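Local coordinates for ferric-siderophore receptor protein (Streptomyces coelicolor, PDB 2X4L), which probably binds ferric siderophores outside the cell and delivers them for uptake, as a solute-binding protein of an iron transport system, at residues F59-E64 / L302-C307; A46-F51 / V113-T118. All blocks are in the same frame, centred on the assembly; numbering follows the deposited sequence.

Contact 1: residues F59-E64 / L302-C307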
ATOM      1  N   PHE A  59       7.941  12.029  -0.771  1.00 13.83           N
ATOM      2  CA  PHE A  59       8.459  12.807   0.357  1.00 13.63           C
ATOM      3  C   PHE A  59       9.738  12.161   0.945  1.00 15.07           C
ATOM      4  O   PHE A  59      10.706  12.906   1.324  1.00 16.51           O
ATOM      5  CB  PHE A  59       7.389  12.892   1.438  1.00 15.76           C
ATOM      6  CG  PHE A  59       7.815  13.735   2.617  1.00 15.54           C
ATOM      7  CD1 PHE A  59       7.630  15.128   2.600  1.00 20.92           C
ATOM      8  CD2 PHE A  59       8.429  13.148   3.715  1.00 17.99           C
ATOM      9  CE1 PHE A  59       8.057  15.881   3.656  1.00 20.95           C
ATOM     10  CE2 PHE A  59       8.890  13.938   4.816  1.00 21.57           C
ATOM     11  CZ  PHE A  59       8.666  15.326   4.759  1.00 20.63           C
ATOM     12  N   ASP A  60       9.749  10.829   1.079  1.00 14.79           N
ATOM     13  CA  ASP A  60      10.932  10.180   1.665  1.00 14.74           C
ATOM     14  C   ASP A  60      12.195  10.263   0.776  1.00 17.08           C
ATOM     15  O   ASP A  60      13.325   9.951   1.232  1.00 18.48           O
ATOM     16  CB  ASP A  60      10.576   8.705   1.896  1.00 14.24           C
ATOM     17  CG  ASP A  60       9.722   8.516   3.087  1.00 15.33           C
ATOM     18  OD1 ASP A  60       9.436   9.442   3.858  1.00 13.83           O
ATOM     19  OD2 ASP A  60       9.282   7.368   3.305  1.00 13.88           O
ATOM     20  N   TYR A  61      11.979  10.613  -0.495  1.00 16.09           N
ATOM     21  CA  TYR A  61      13.107  10.916  -1.408  1.00 17.92           C
ATOM     22  C   TYR A  61      13.289  12.397  -1.607  1.00 19.66           C
ATOM     23  O   TYR A  61      13.982  12.762  -2.516  1.00 22.43           O
ATOM     24  CB  TYR A  61      12.778  10.267  -2.735  1.00 18.52           C
ATOM     25  CG  TYR A  61      12.697   8.765  -2.599  1.00 15.81           C
ATOM     26  CD1 TYR A  61      13.752   8.046  -2.004  1.00 19.32           C
ATOM     27  CD2 TYR A  61      11.571   8.027  -3.035  1.00 14.15           C
ATOM     28  CE1 TYR A  61      13.710   6.649  -1.857  1.00 22.69           C
ATOM     29  CE2 TYR A  61      11.559   6.599  -2.893  1.00 13.32           C
ATOM     30  CZ  TYR A  61      12.658   5.931  -2.304  1.00 16.47           C
ATOM     31  OH  TYR A  61      12.563   4.553  -2.132  1.00 16.07           O
ATOM     32  N   GLY A  62      12.652  13.226  -0.779  1.00 19.16           N
ATOM     33  CA  GLY A  62      12.824  14.669  -0.825  1.00 20.14           C
ATOM     34  C   GLY A  62      12.217  15.332  -2.019  1.00 19.68           C
ATOM     35  O   GLY A  62      12.653  16.463  -2.351  1.00 20.50           O
ATOM     36  N   VAL A  63      11.157  14.719  -2.577  1.00 17.92           N
ATOM     37  CA  VAL A  63      10.419  15.355  -3.686  1.00 17.51           C
ATOM     38  C   VAL A  63       9.097  15.849  -3.129  1.00 18.24           C
ATOM     39  O   VAL A  63       8.324  15.054  -2.646  1.00 19.77           O
ATOM     40  CB  VAL A  63      10.244  14.347  -4.783  1.00 16.64           C
ATOM     41  CG1 VAL A  63       9.176  14.776  -5.862  1.00 17.53           C
ATOM     42  CG2 VAL A  63      11.649  14.040  -5.421  1.00 17.22           C
ATOM     43  N   GLU A  64       8.893  17.168  -3.188  1.00 20.37           N
ATOM     44  CA  GLU A  64       7.668  17.739  -2.658  1.00 20.97           C
ATOM     45  C   GLU A  64       6.552  17.685  -3.669  1.00 18.08           C
ATOM     46  O   GLU A  64       6.765  17.821  -4.867  1.00 18.85           O
ATOM     47  CB  GLU A  64       7.919  19.208  -2.274  1.00 24.11           C
ATOM     48  CG  GLU A  64       6.731  20.200  -2.272  1.00 31.43           C
ATOM     49  CD  GLU A  64       7.147  21.728  -2.184  1.00 38.58           C
ATOM     50  OE1 GLU A  64       8.362  22.038  -2.049  1.00 42.35           O
ATOM     51  OE2 GLU A  64       6.245  22.616  -2.283  1.00 38.56           O
ATOM     52  N   LEU A 302       5.359   3.406  -1.399  1.00  9.76           N
ATOM     53  CA  LEU A 302       6.444   2.854  -2.236  1.00 10.54           C
ATOM     54  C   LEU A 302       7.829   3.577  -2.070  1.00 11.76           C
ATOM     55  O   LEU A 302       8.438   4.002  -3.056  1.00 13.17           O
ATOM     56  CB  LEU A 302       5.954   2.787  -3.662  1.00 10.57           C
ATOM     57  CG  LEU A 302       4.771   1.843  -3.921  1.00 10.91           C
ATOM     58  CD1 LEU A 302       4.200   2.080  -5.313  1.00 12.75           C
ATOM     59  CD2 LEU A 302       5.208   0.413  -3.698  1.00 14.31           C
ATOM     60  N   SER A 303       8.244   3.719  -0.802  1.00 11.75           N
ATOM     61  CA  SER A 303       9.619   4.070  -0.468  1.00 12.96           C
ATOM     62  C   SER A 303      10.223   2.928   0.324  1.00 13.14           C
ATOM     63  O   SER A 303       9.547   2.202   1.014  1.00 13.12           O
ATOM     64  CB  SER A 303       9.759   5.363   0.324  1.00 13.10           C
ATOM     65  OG  SER A 303       9.147   5.198   1.575  1.00 13.36           O
ATOM     66  N   TYR A 304      11.533   2.761   0.174  1.00 13.62           N
ATOM     67  CA  TYR A 304      12.168   1.723   1.014  1.00 12.83           C
ATOM     68  C   TYR A 304      11.954   2.006   2.474  1.00 12.74           C
ATOM     69  O   TYR A 304      11.703   1.038   3.251  1.00 13.88           O
ATOM     70  CB  TYR A 304      13.687   1.549   0.664  1.00 14.83           C
ATOM     71  CG  TYR A 304      13.855   0.995  -0.738  1.00 14.00           C
ATOM     72  CD1 TYR A 304      13.550  -0.347  -1.040  1.00 13.60           C
ATOM     73  CD2 TYR A 304      14.220   1.852  -1.804  1.00 18.82           C
ATOM     74  CE1 TYR A 304      13.646  -0.846  -2.370  1.00 16.35           C
ATOM     75  CE2 TYR A 304      14.319   1.358  -3.095  1.00 18.72           C
ATOM     76  CZ  TYR A 304      14.094   0.030  -3.358  1.00 18.07           C
ATOM     77  OH  TYR A 304      14.168  -0.435  -4.629  1.00 20.71           O
ATOM     78  N   ASP A 305      11.968   3.262   2.872  1.00 13.96           N
ATOM     79  CA  ASP A 305      11.790   3.639   4.234  1.00 14.65           C
ATOM     80  C   ASP A 305      10.470   3.096   4.774  1.00 12.93           C
ATOM     81  O   ASP A 305      10.387   2.638   5.914  1.00 17.79           O
ATOM     82  CB  ASP A 305      11.804   5.171   4.284  1.00 15.88           C
ATOM     83  CG  ASP A 305      11.606   5.642   5.583  1.00 23.25           C
ATOM     84  OD1 ASP A 305      12.560   6.133   6.175  1.00 31.19           O
ATOM     85  OD2 ASP A 305      10.502   5.385   6.067  1.00 27.16           O
ATOM     86  N   LYS A 306       9.435   3.315   4.000  1.00 12.29           N
ATOM     87  CA  LYS A 306       8.128   2.854   4.490  1.00 11.72           C
ATOM     88  C   LYS A 306       7.778   1.414   4.272  1.00 10.61           C
ATOM     89  O   LYS A 306       6.818   0.881   4.848  1.00 11.15           O
ATOM     90  CB  LYS A 306       7.018   3.728   3.881  1.00 10.09           C
ATOM     91  CG  LYS A 306       7.059   5.174   4.296  1.00 10.99           C
ATOM     92  CD  LYS A 306       6.796   5.361   5.769  1.00 11.89           C
ATOM     93  CE  LYS A 306       6.986   6.845   6.198  1.00 14.76           C
ATOM     94  NZ  LYS A 306       8.428   7.322   5.965  1.00 15.53           N
ATOM     95  N   CYS A 307       8.577   0.724   3.469  1.00 10.32           N
ATOM     96  CA  CYS A 307       8.342  -0.733   3.312  1.00 10.32           C
ATOM     97  C   CYS A 307       9.197  -1.590   4.237  1.00 10.01           C
ATOM     98  O   CYS A 307       8.908  -2.744   4.490  1.00 11.85           O
ATOM     99  CB  CYS A 307       8.663  -1.151   1.850  1.00 10.61           C
ATOM    100  SG  CYS A 307       7.231  -0.598   0.767  1.00 12.31           S
TER
HETATM  101  O   HOH W   1      11.011   3.386  -3.848  1.00  8.80           O
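Charge dominates where Asp60 meets Lys306: NZ lies 2.8 Å from Asp60 OD2, on the syn side and 16° out of the carboxylate plane, while its bond to OD1 is longer and weak. Bends at chi2 and chi4 (-65° at the first) curl the lysine chain so that NZ also meets Asp305 OD2 from above that carboxylate, and Asp85 is a further salt-bridge partner. The ammonium sits among three carboxylates, which would tend to keep it protonated, while its charge probably offsets the nearness of Asp60 to Asp305.

Among the hydrogen bonds with uncharged donors, Ser303 OG donates to the anti lone pair of Asp60 OD2 at 2.8 Å and accepts from Lys306 N at 3.1 Å. An alanine in place of Asp60 would remove both acceptors and is likely to leave the Ser303 hydroxyl without its mate and Lys306 less fixed. Tyr61 OH accepts from Tyr304 N (3.1 Å, 161°) and donates to a water that donates to Leu302 O.

In packing, Tyr61 CE2 lies 3.9 Å from Ser303 CB, its ring carbons further from Tyr304. Ser303 is a serine N-cap of helix 304-320, coupled to the C-terminal end of helix 52-60, which a Schellman motif closes at Gly62.

Contact 2: residues A46-F51 / V113-T118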
ATOM      1  N   ALA A  46       7.402  21.141 -11.339  1.00 20.79           N
ATOM      2  CA  ALA A  46       7.484  21.770 -10.077  1.00 21.83           C
ATOM      3  C   ALA A  46       6.163  21.535  -9.343  1.00 19.41           C
ATOM      4  O   ALA A  46       6.162  21.539  -8.103  1.00 21.09           O
ATOM      5  CB  ALA A  46       7.655  23.249 -10.322  1.00 24.27           C
ATOM      6  N   ASN A  47       5.038  21.400 -10.087  1.00 13.51           N
ATOM      7  CA  ASN A  47       3.674  21.312  -9.410  1.00 12.50           C
ATOM      8  C   ASN A  47       3.107  19.941  -9.607  1.00 12.03           C
ATOM      9  O   ASN A  47       2.365  19.678 -10.569  1.00 13.99           O
ATOM     10  CB  ASN A  47       2.722  22.342 -10.023  1.00 12.38           C
ATOM     11  CG  ASN A  47       3.156  23.788  -9.800  1.00 14.82           C
ATOM     12  OD1 ASN A  47       4.080  24.082  -9.038  1.00 17.19           O
ATOM     13  ND2 ASN A  47       2.532  24.673 -10.488  1.00 19.05           N
ATOM     14  N   ILE A  48       3.449  19.031  -8.698  1.00 10.41           N
ATOM     15  CA  ILE A  48       3.086  17.661  -8.776  1.00 11.36           C
ATOM     16  C   ILE A  48       1.825  17.457  -7.918  1.00  9.47           C
ATOM     17  O   ILE A  48       1.732  18.012  -6.796  1.00 10.85           O
ATOM     18  CB  ILE A  48       4.251  16.789  -8.175  1.00 10.70           C
ATOM     19  CG1 ILE A  48       5.517  16.971  -9.024  1.00 12.13           C
ATOM     20  CG2 ILE A  48       3.805  15.300  -8.111  1.00 12.17           C
ATOM     21  CD1 ILE A  48       6.717  16.334  -8.318  1.00 14.06           C
ATOM     22  N   VAL A  49       0.887  16.699  -8.440  1.00  9.71           N
ATOM     23  CA  VAL A  49      -0.235  16.228  -7.625  1.00  9.84           C
ATOM     24  C   VAL A  49      -0.213  14.738  -7.585  1.00 10.09           C
ATOM     25  O   VAL A  49       0.034  14.111  -8.612  1.00 11.66           O
ATOM     26  CB  VAL A  49      -1.560  16.779  -8.207  1.00 10.47           C
ATOM     27  CG1 VAL A  49      -2.795  16.147  -7.567  1.00 10.52           C
ATOM     28  CG2 VAL A  49      -1.602  18.335  -8.107  1.00 10.22           C
ATOM     29  N   ALA A  50      -0.388  14.165  -6.419  1.00  8.71           N
ATOM     30  CA  ALA A  50      -0.288  12.704  -6.326  1.00  9.43           C
ATOM     31  C   ALA A  50      -1.314  12.082  -5.384  1.00  8.39           C
ATOM     32  O   ALA A  50      -1.724  12.720  -4.391  1.00 10.06           O
ATOM     33  CB  ALA A  50       1.138  12.348  -5.822  1.00 10.56           C
ATOM     34  N   PHE A  51      -1.638  10.825  -5.600  1.00  7.87           N
ATOM     35  CA  PHE A  51      -2.372  10.066  -4.626  1.00  7.24           C
ATOM     36  C   PHE A  51      -1.558  10.181  -3.307  1.00  8.31           C
ATOM     37  O   PHE A  51      -0.328  10.141  -3.330  1.00  9.27           O
ATOM     38  CB  PHE A  51      -2.440   8.606  -5.091  1.00  8.92           C
ATOM     39  CG  PHE A  51      -3.087   7.719  -4.062  1.00  7.20           C
ATOM     40  CD1 PHE A  51      -4.440   7.873  -3.797  1.00  8.38           C
ATOM     41  CD2 PHE A  51      -2.364   6.716  -3.437  1.00  8.97           C
ATOM     42  CE1 PHE A  51      -5.060   7.106  -2.824  1.00  8.92           C
ATOM     43  CE2 PHE A  51      -2.991   5.937  -2.456  1.00 10.31           C
ATOM     44  CZ  PHE A  51      -4.359   6.121  -2.148  1.00  7.33           C
ATOM     45  N   VAL A 113       1.896  17.459 -13.437  1.00 10.59           N
ATOM     46  CA  VAL A 113       1.785  15.992 -13.608  1.00 12.54           C
ATOM     47  C   VAL A 113       0.975  15.515 -12.419  1.00 10.42           C
ATOM     48  O   VAL A 113       1.069  16.025 -11.306  1.00 11.09           O
ATOM     49  CB  VAL A 113       3.235  15.312 -13.676  1.00 11.47           C
ATOM     50  CG1 VAL A 113       3.974  15.442 -12.302  1.00 12.94           C
ATOM     51  CG2 VAL A 113       3.155  13.855 -14.164  1.00 12.26           C
ATOM     52  N   LEU A 114       0.177  14.496 -12.680  1.00  9.37           N
ATOM     53  CA  LEU A 114      -0.560  13.714 -11.637  1.00  9.50           C
ATOM     54  C   LEU A 114       0.065  12.320 -11.573  1.00  9.92           C
ATOM     55  O   LEU A 114       0.348  11.669 -12.590  1.00 10.63           O
ATOM     56  CB  LEU A 114      -2.027  13.624 -12.079  1.00  8.69           C
ATOM     57  CG  LEU A 114      -2.881  12.863 -11.076  1.00  9.57           C
ATOM     58  CD1 LEU A 114      -4.309  13.454 -10.973  1.00 11.37           C
ATOM     59  CD2 LEU A 114      -2.987  11.361 -11.452  1.00 11.92           C
ATOM     60  N   ILE A 115       0.286  11.851 -10.350  1.00 10.54           N
ATOM     61  CA  ILE A 115       1.013  10.554 -10.168  1.00  9.17           C
ATOM     62  C   ILE A 115       0.171   9.684  -9.212  1.00 10.33           C
ATOM     63  O   ILE A 115      -0.169  10.154  -8.108  1.00 10.64           O
ATOM     64  CB  ILE A 115       2.421  10.792  -9.574  1.00 10.07           C
ATOM     65  CG1 ILE A 115       3.161  11.920 -10.345  1.00 10.51           C
ATOM     66  CG2 ILE A 115       3.217   9.412  -9.552  1.00  9.89           C
ATOM     67  CD1 ILE A 115       4.629  12.084  -9.822  1.00 13.19           C
ATOM     68  N   THR A 116      -0.100   8.470  -9.600  1.00  9.69           N
ATOM     69  CA  THR A 116      -0.790   7.545  -8.718  1.00  8.22           C
ATOM     70  C   THR A 116      -0.391   6.128  -9.018  1.00 11.27           C
ATOM     71  O   THR A 116       0.487   5.887  -9.901  1.00 11.97           O
ATOM     72  CB  THR A 116      -2.312   7.790  -8.853  1.00  9.80           C
ATOM     73  OG1 THR A 116      -2.999   7.055  -7.798  1.00  9.51           O
ATOM     74  CG2 THR A 116      -2.919   7.380 -10.245  1.00 10.71           C
ATOM     75  N   THR A 117      -0.973   5.190  -8.311  1.00  9.24           N
ATOM     76  CA  THR A 117      -0.739   3.800  -8.560  1.00 11.19           C
ATOM     77  C   THR A 117      -1.842   3.261  -9.440  1.00 11.91           C
ATOM     78  O   THR A 117      -2.805   3.939  -9.794  1.00 10.80           O
ATOM     79  CB  THR A 117      -0.734   3.063  -7.191  1.00  9.64           C
ATOM     80  OG1 THR A 117      -1.902   3.413  -6.429  1.00 10.28           O
ATOM     81  CG2 THR A 117       0.557   3.355  -6.434  1.00 11.36           C
ATOM     82  N   THR A 118      -1.661   2.002  -9.861  1.00 11.04           N
ATOM     83  CA  THR A 118      -2.720   1.318 -10.638  1.00 10.53           C
ATOM     84  C   THR A 118      -2.796  -0.179 -10.251  1.00 10.30           C
ATOM     85  O   THR A 118      -1.751  -0.772 -10.006  1.00 10.72           O
ATOM     86  CB  THR A 118      -2.613   1.480 -12.190  1.00 12.75           C
ATOM     87  OG1 THR A 118      -3.709   0.765 -12.796  1.00 12.93           O
ATOM     88  CG2 THR A 118      -1.293   0.918 -12.699  1.00 12.55           C
TER
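Ile48, Val113 and Ile115 form the apolar centre, on one face of the sheet. Ile48 and Val113 lie side by side and point the same way, with their CG1 atoms 3.9 Å apart. The other branch of Ile48, CG2, reaches Ile115 CD1 at 3.7 Å; it stands opposite the backbone N because chi1 of -63° turns CG1 away from the carbonyl carbon. Ala50 shares this face, which helix 52-60 covers through Val54, Ala55 and Leu58. Val49 and Leu114 project from the other face, where both touch Phe69.

Between the faces runs the parallel backbone pairing, with segment axes at 17°. Val49 N donates to Val113 O in a nearly straight bond (2.9 Å, 177°), and Val49 O receives Ile115 N in the carbonyl plane. Phe51 N then donates to Ile115 O. Val49 O also takes a CA-H...O contact from Leu114 CA at 3.1 Å.

Toward the C-terminal end the chemistry turns polar. Thr116 OG1 packs 3.2 Å from Phe51 CB, but its hydrogen bond is to Trp126 O, while the Phe51 ring meets the Trp126 ring edge-to-face. At the other end Asn47 OD1 accepts from Lys66. Strand 48-51, running directly into helix 52-60 and flanked by 67-69 and 113-118, is central to a five-stranded parallel sheet of order 3-2-1-4-5, the Rossmann-like lobe of periplasmic binding proteins.

Overall arrangement
Both contacts are buried, and helix 52-60 connects them: it follows strand 48-51 of contact 2 directly, and its far end enters contact 1. Their centres lie 14 Å apart, and they touch where Ile48 CD1 packs on Val63 CG1 and where Leu302 CD1 meets Thr117 CG2. Contact 2 lies within the parallel sheet and buries 372 Å², relying on regular backbone bonds and aliphatic packing. Contact 1 buries 246 Å² between two helix ends and uses charged groups, hydroxyls and a water instead. The sequence separations differ too: 62 residues within one lobe for contact 2, but 238 for contact 1, which brings helix 304-320 to the end of helix 52-60.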